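Local coordinates for hypothetical protein (Staphylococcus aureus subsp. aureus, PDB 1QYI) that is of unknown function but is probably a hydrolase-like member of the haloacid dehalogenase (HAD) superfamily, at residues Q178-E183 and T202-Y207; W184-K189 and Y242-V247. One frame throughout, in Å; residues are numbered along the deposited sequence.

Interaction 1: Q178-E183 and T202-Y207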
# COMPACT_ATOMS: atom_id res chain seq x y z
N GLN A 178 6.15 -11.51 -2.41
CA GLN A 178 4.87 -10.96 -2.03
C GLN A 178 4.28 -11.71 -0.84
O GLN A 178 3.60 -11.10 -0.01
CB GLN A 178 3.93 -10.97 -3.23
CG GLN A 178 2.64 -10.23 -3.00
CD GLN A 178 1.50 -11.17 -2.70
OE1 GLN A 178 1.70 -12.24 -2.14
NE2 GLN A 178 0.28 -10.76 -3.06
N GLU A 179 4.58 -13.00 -0.71
CA GLU A 179 4.05 -13.77 0.43
C GLU A 179 4.78 -13.36 1.70
O GLU A 179 4.18 -13.31 2.78
CB GLU A 179 4.20 -15.28 0.21
CG GLU A 179 3.43 -15.79 -0.99
CD GLU A 179 3.39 -17.30 -1.10
OE1 GLU A 179 4.32 -17.99 -0.63
OE2 GLU A 179 2.42 -17.82 -1.68
N VAL A 180 6.06 -13.06 1.56
CA VAL A 180 6.88 -12.66 2.70
C VAL A 180 6.39 -11.34 3.24
O VAL A 180 6.37 -11.12 4.45
CB VAL A 180 8.37 -12.49 2.31
CG1 VAL A 180 9.18 -12.16 3.54
CG2 VAL A 180 8.88 -13.76 1.65
N TYR A 181 5.99 -10.45 2.34
CA TYR A 181 5.50 -9.14 2.75
C TYR A 181 4.15 -9.24 3.48
O TYR A 181 3.92 -8.61 4.52
CB TYR A 181 5.37 -8.23 1.52
CG TYR A 181 4.68 -6.91 1.79
CD1 TYR A 181 3.29 -6.84 1.89
CD2 TYR A 181 5.42 -5.73 1.92
CE1 TYR A 181 2.65 -5.63 2.11
CE2 TYR A 181 4.79 -4.52 2.14
CZ TYR A 181 3.40 -4.48 2.23
OH TYR A 181 2.76 -3.28 2.44
N GLN A 182 3.27 -10.07 2.92
CA GLN A 182 1.94 -10.26 3.48
C GLN A 182 1.99 -10.85 4.89
O GLN A 182 1.21 -10.45 5.76
CB GLN A 182 1.09 -11.14 2.55
CG GLN A 182 0.72 -10.44 1.24
CD GLN A 182 -0.22 -9.26 1.44
OE1 GLN A 182 -1.43 -9.44 1.55
NE2 GLN A 182 0.33 -8.04 1.52
N GLU A 183 2.92 -11.77 5.13
CA GLU A 183 3.02 -12.35 6.47
C GLU A 183 3.56 -11.29 7.41
O GLU A 183 3.12 -11.15 8.55
CB GLU A 183 3.92 -13.59 6.47
CG GLU A 183 3.30 -14.71 7.26
CD GLU A 183 4.20 -15.92 7.42
OE1 GLU A 183 4.65 -16.47 6.40
OE2 GLU A 183 4.45 -16.31 8.58
N THR A 202 6.26 -18.19 12.94
CA THR A 202 5.32 -18.27 14.06
C THR A 202 5.63 -17.13 15.01
O THR A 202 5.15 -17.13 16.14
CB THR A 202 5.42 -19.58 14.86
OG1 THR A 202 6.74 -19.71 15.39
CG2 THR A 202 5.09 -20.78 13.99
N PHE A 203 6.44 -16.18 14.55
CA PHE A 203 6.81 -15.03 15.37
C PHE A 203 6.33 -13.69 14.79
O PHE A 203 6.44 -12.65 15.44
CB PHE A 203 8.33 -14.99 15.59
CG PHE A 203 9.11 -14.94 14.31
CD1 PHE A 203 9.17 -13.77 13.56
CD2 PHE A 203 9.73 -16.09 13.81
CE1 PHE A 203 9.83 -13.74 12.33
CE2 PHE A 203 10.39 -16.08 12.59
CZ PHE A 203 10.44 -14.90 11.84
N LYS A 204 5.79 -13.72 13.57
CA LYS A 204 5.31 -12.49 12.93
C LYS A 204 3.88 -12.14 13.37
O LYS A 204 2.90 -12.77 12.95
CB LYS A 204 5.39 -12.61 11.41
CG LYS A 204 6.82 -12.65 10.88
CD LYS A 204 6.85 -12.70 9.35
CE LYS A 204 8.27 -12.68 8.80
NZ LYS A 204 8.29 -12.54 7.31
N THR A 205 3.77 -11.12 14.22
CA THR A 205 2.50 -10.68 14.76
C THR A 205 1.68 -9.81 13.81
O THR A 205 0.45 -9.74 13.92
CB THR A 205 2.74 -9.95 16.06
OG1 THR A 205 3.78 -8.99 15.88
CG2 THR A 205 3.17 -10.94 17.14
N GLY A 206 2.35 -9.15 12.88
CA GLY A 206 1.66 -8.31 11.92
C GLY A 206 1.66 -6.83 12.24
O GLY A 206 0.97 -6.36 13.15
N TYR A 207 2.43 -6.07 11.46
CA TYR A 207 2.51 -4.64 11.64
C TYR A 207 1.21 -3.94 11.30
O TYR A 207 1.15 -2.71 11.23
CB TYR A 207 3.66 -4.08 10.80
CG TYR A 207 5.01 -4.49 11.35
CD1 TYR A 207 5.56 -3.83 12.45
CD2 TYR A 207 5.69 -5.59 10.83
CE1 TYR A 207 6.76 -4.25 13.02
CE2 TYR A 207 6.89 -6.02 11.40
CZ TYR A 207 7.41 -5.34 12.49
OH TYR A 207 8.58 -5.77 13.07
O HOH W 1 7.49 -14.76 5.85
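K204 carries its CG opposite the carbonyl carbon (chi1 -68°) and then runs fully extended, which lays its chain along the last turn of helix segment 178-183; V180 turns CG1 to the side opposite its own backbone N (chi1 -177°), where it meets the end of that lysine. The two residues illustrate how a long aliphatic stem can pack on a helix while its charge is settled elsewhere. At the base of the stem, K204 CB lies 3.9 Å from E183 O, and further out CD is 4.2 Å from E183 CB. The ammonium end passes V180, with NZ 3.9 Å from CG1; V180 O, at 3.7 Å from NZ, is close but not bonded. The contact belongs to the helical part of the molecule, probably the cap of a HAD-type enzyme, and it folds the loop after helix 172-195 back along that same helix. Within it E183 and K204 carry opposite charges, yet E183 OE1 and K204 NZ stand 5.4 Å apart. A water bridges them, held 2.8 Å from K204 NZ and giving a weak bond to E183 OE1. The lysine has its salt bridge with E28 and a cation-pi contact with W184, whereas the carboxylate of E183 accepts hydrogen bonds from the backbone N of R200 (to OE1) and of T201 (to OE2).

Interaction 2: W184-K189 and Y242-V247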
# COMPACT_ATOMS: atom_id res chain seq x y z
N TRP A 184 4.53 -10.53 6.91
CA TRP A 184 5.12 -9.44 7.67
C TRP A 184 4.00 -8.48 8.10
O TRP A 184 3.89 -8.11 9.26
CB TRP A 184 6.12 -8.69 6.79
CG TRP A 184 7.57 -9.06 7.02
CD1 TRP A 184 8.54 -9.22 6.08
CD2 TRP A 184 8.22 -9.20 8.29
NE1 TRP A 184 9.76 -9.44 6.68
CE2 TRP A 184 9.60 -9.42 8.04
CE3 TRP A 184 7.78 -9.13 9.62
CZ2 TRP A 184 10.52 -9.59 9.06
CZ3 TRP A 184 8.70 -9.31 10.64
CH2 TRP A 184 10.07 -9.53 10.34
N TYR A 185 3.16 -8.10 7.14
CA TYR A 185 2.08 -7.17 7.39
C TYR A 185 0.88 -7.74 8.16
O TYR A 185 0.59 -7.29 9.27
CB TYR A 185 1.61 -6.56 6.07
CG TYR A 185 0.88 -5.23 6.20
CD1 TYR A 185 -0.44 -5.17 6.62
CD2 TYR A 185 1.53 -4.04 5.87
CE1 TYR A 185 -1.11 -3.94 6.71
CE2 TYR A 185 0.89 -2.82 5.96
CZ TYR A 185 -0.43 -2.77 6.37
OH TYR A 185 -1.07 -1.56 6.42
N LEU A 186 0.18 -8.70 7.57
CA LEU A 186 -1.00 -9.28 8.23
C LEU A 186 -0.64 -10.12 9.44
O LEU A 186 -1.45 -10.27 10.36
CB LEU A 186 -1.79 -10.14 7.25
CG LEU A 186 -2.11 -9.51 5.89
CD1 LEU A 186 -2.62 -10.60 4.96
CD2 LEU A 186 -3.13 -8.38 6.04
N GLY A 187 0.56 -10.67 9.45
CA GLY A 187 0.96 -11.53 10.55
C GLY A 187 0.60 -12.96 10.16
O GLY A 187 -0.25 -13.16 9.30
N SER A 188 1.23 -13.94 10.78
CA SER A 188 0.99 -15.34 10.47
C SER A 188 -0.48 -15.76 10.46
O SER A 188 -0.95 -16.35 9.48
CB SER A 188 1.75 -16.23 11.46
OG SER A 188 3.15 -16.03 11.33
N LYS A 189 -1.19 -15.45 11.54
CA LYS A 189 -2.60 -15.81 11.69
C LYS A 189 -3.49 -15.30 10.56
O LYS A 189 -4.16 -16.08 9.87
CB LYS A 189 -3.11 -15.28 13.04
CG LYS A 189 -4.49 -15.80 13.42
CD LYS A 189 -4.98 -15.27 14.77
CE LYS A 189 -5.86 -16.30 15.46
NZ LYS A 189 -6.95 -16.79 14.57
N TYR A 242 -10.49 -5.23 2.81
CA TYR A 242 -11.27 -5.43 4.03
C TYR A 242 -10.49 -5.53 5.33
O TYR A 242 -10.73 -4.78 6.26
CB TYR A 242 -12.15 -6.67 3.92
CG TYR A 242 -12.96 -6.92 5.17
CD1 TYR A 242 -13.98 -6.03 5.55
CD2 TYR A 242 -12.72 -8.03 5.98
CE1 TYR A 242 -14.74 -6.24 6.69
CE2 TYR A 242 -13.47 -8.25 7.13
CZ TYR A 242 -14.49 -7.36 7.48
OH TYR A 242 -15.25 -7.59 8.61
N THR A 243 -9.58 -6.49 5.40
CA THR A 243 -8.81 -6.72 6.61
C THR A 243 -7.90 -5.56 6.99
O THR A 243 -7.79 -5.21 8.17
CB THR A 243 -7.96 -7.97 6.47
OG1 THR A 243 -6.87 -7.70 5.57
CG2 THR A 243 -8.80 -9.11 5.92
N GLU A 244 -7.23 -4.97 6.00
CA GLU A 244 -6.33 -3.86 6.24
C GLU A 244 -7.06 -2.62 6.75
O GLU A 244 -6.43 -1.65 7.17
CB GLU A 244 -5.54 -3.55 4.97
CG GLU A 244 -4.21 -4.32 4.90
CD GLU A 244 -3.79 -4.67 3.48
OE1 GLU A 244 -3.80 -3.77 2.61
OE2 GLU A 244 -3.42 -5.85 3.24
N THR A 245 -8.39 -2.66 6.70
CA THR A 245 -9.23 -1.57 7.16
C THR A 245 -9.84 -1.91 8.53
O THR A 245 -9.66 -1.18 9.51
CB THR A 245 -10.40 -1.31 6.17
OG1 THR A 245 -9.89 -1.32 4.84
CG2 THR A 245 -11.05 0.03 6.45
N VAL A 246 -10.56 -3.03 8.58
CA VAL A 246 -11.19 -3.45 9.83
C VAL A 246 -10.21 -3.70 10.99
O VAL A 246 -10.31 -3.04 12.02
CB VAL A 246 -12.06 -4.72 9.60
CG1 VAL A 246 -12.41 -5.38 10.93
CG2 VAL A 246 -13.34 -4.33 8.88
N VAL A 247 -9.26 -4.62 10.81
CA VAL A 247 -8.30 -4.95 11.85
C VAL A 247 -7.65 -3.73 12.49
O VAL A 247 -7.66 -3.59 13.71
CB VAL A 247 -7.20 -5.88 11.31
CG1 VAL A 247 -6.21 -6.24 12.40
CG2 VAL A 247 -7.84 -7.14 10.74
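E244 reaches across to Y185 and L186 with a side chain that is bent on the way. Its CB points neither at helix segment 184-189 nor away from it, and the touching begins one atom later: CG comes to 3.6 Å from CE1 of Y185, approaching the ring obliquely. The chain bends at chi2 (148°), so that CD draws back from the ring, and of the carboxylate OE2 is the atom that turns to the leucine. CD itself makes no close contact with 184-189, and the carboxylate plane is turned 58° from that of the phenol ring. At the tip, OE2 comes to 3.8 Å from CD2 of L186, a nonpolar neighbour that offers it no proton.

The segment axes of 184-189 and 242-247 run at 86° to each other and approach to 11.5 Å, and the patch they share is small. Helix 242-252 follows strand 233-237 of the parallel sheet, in the Rossmann-like core expected of a HAD enzyme, while helix 172-195 belongs to the helical region that probably forms its cap; the patch therefore lies where cap and core come together. L186 serves both partners with one methyl group, since CD2 is also 3.8 Å from OG1 of T243. The leucine and threonine side chains run at about a right angle to each other, as do those of Y185 and E244.

Neighbouring turns extend the patch: V194 of helix 172-195 is touched by both L186 and T243, and V247 packs on L190. On the core side, the backbone oxygen of E244 is bound by the guanidinium of R240, while T245 touches T238 in the loop that follows strand 233-237.

How the interactions relate
Both contacts draw on helix 172-195, interaction 1 using its residues 178-183 and interaction 2 the next six, and their centres lie 9 Å apart. The segments alternate along the chain: the two helix pieces come first, then loop 202-207, then helix segment 242-247. They also meet directly. S188 N, which lacks a bond to the preceding turn of its kinked helix, probably takes K204 O as acceptor at 3.0 Å, and S188 OG probably bonds to E183 OE2. Y207 packs against W184. One helix thus anchors the returning loop within the probable cap and, slightly further along, touches the sheet-bearing core.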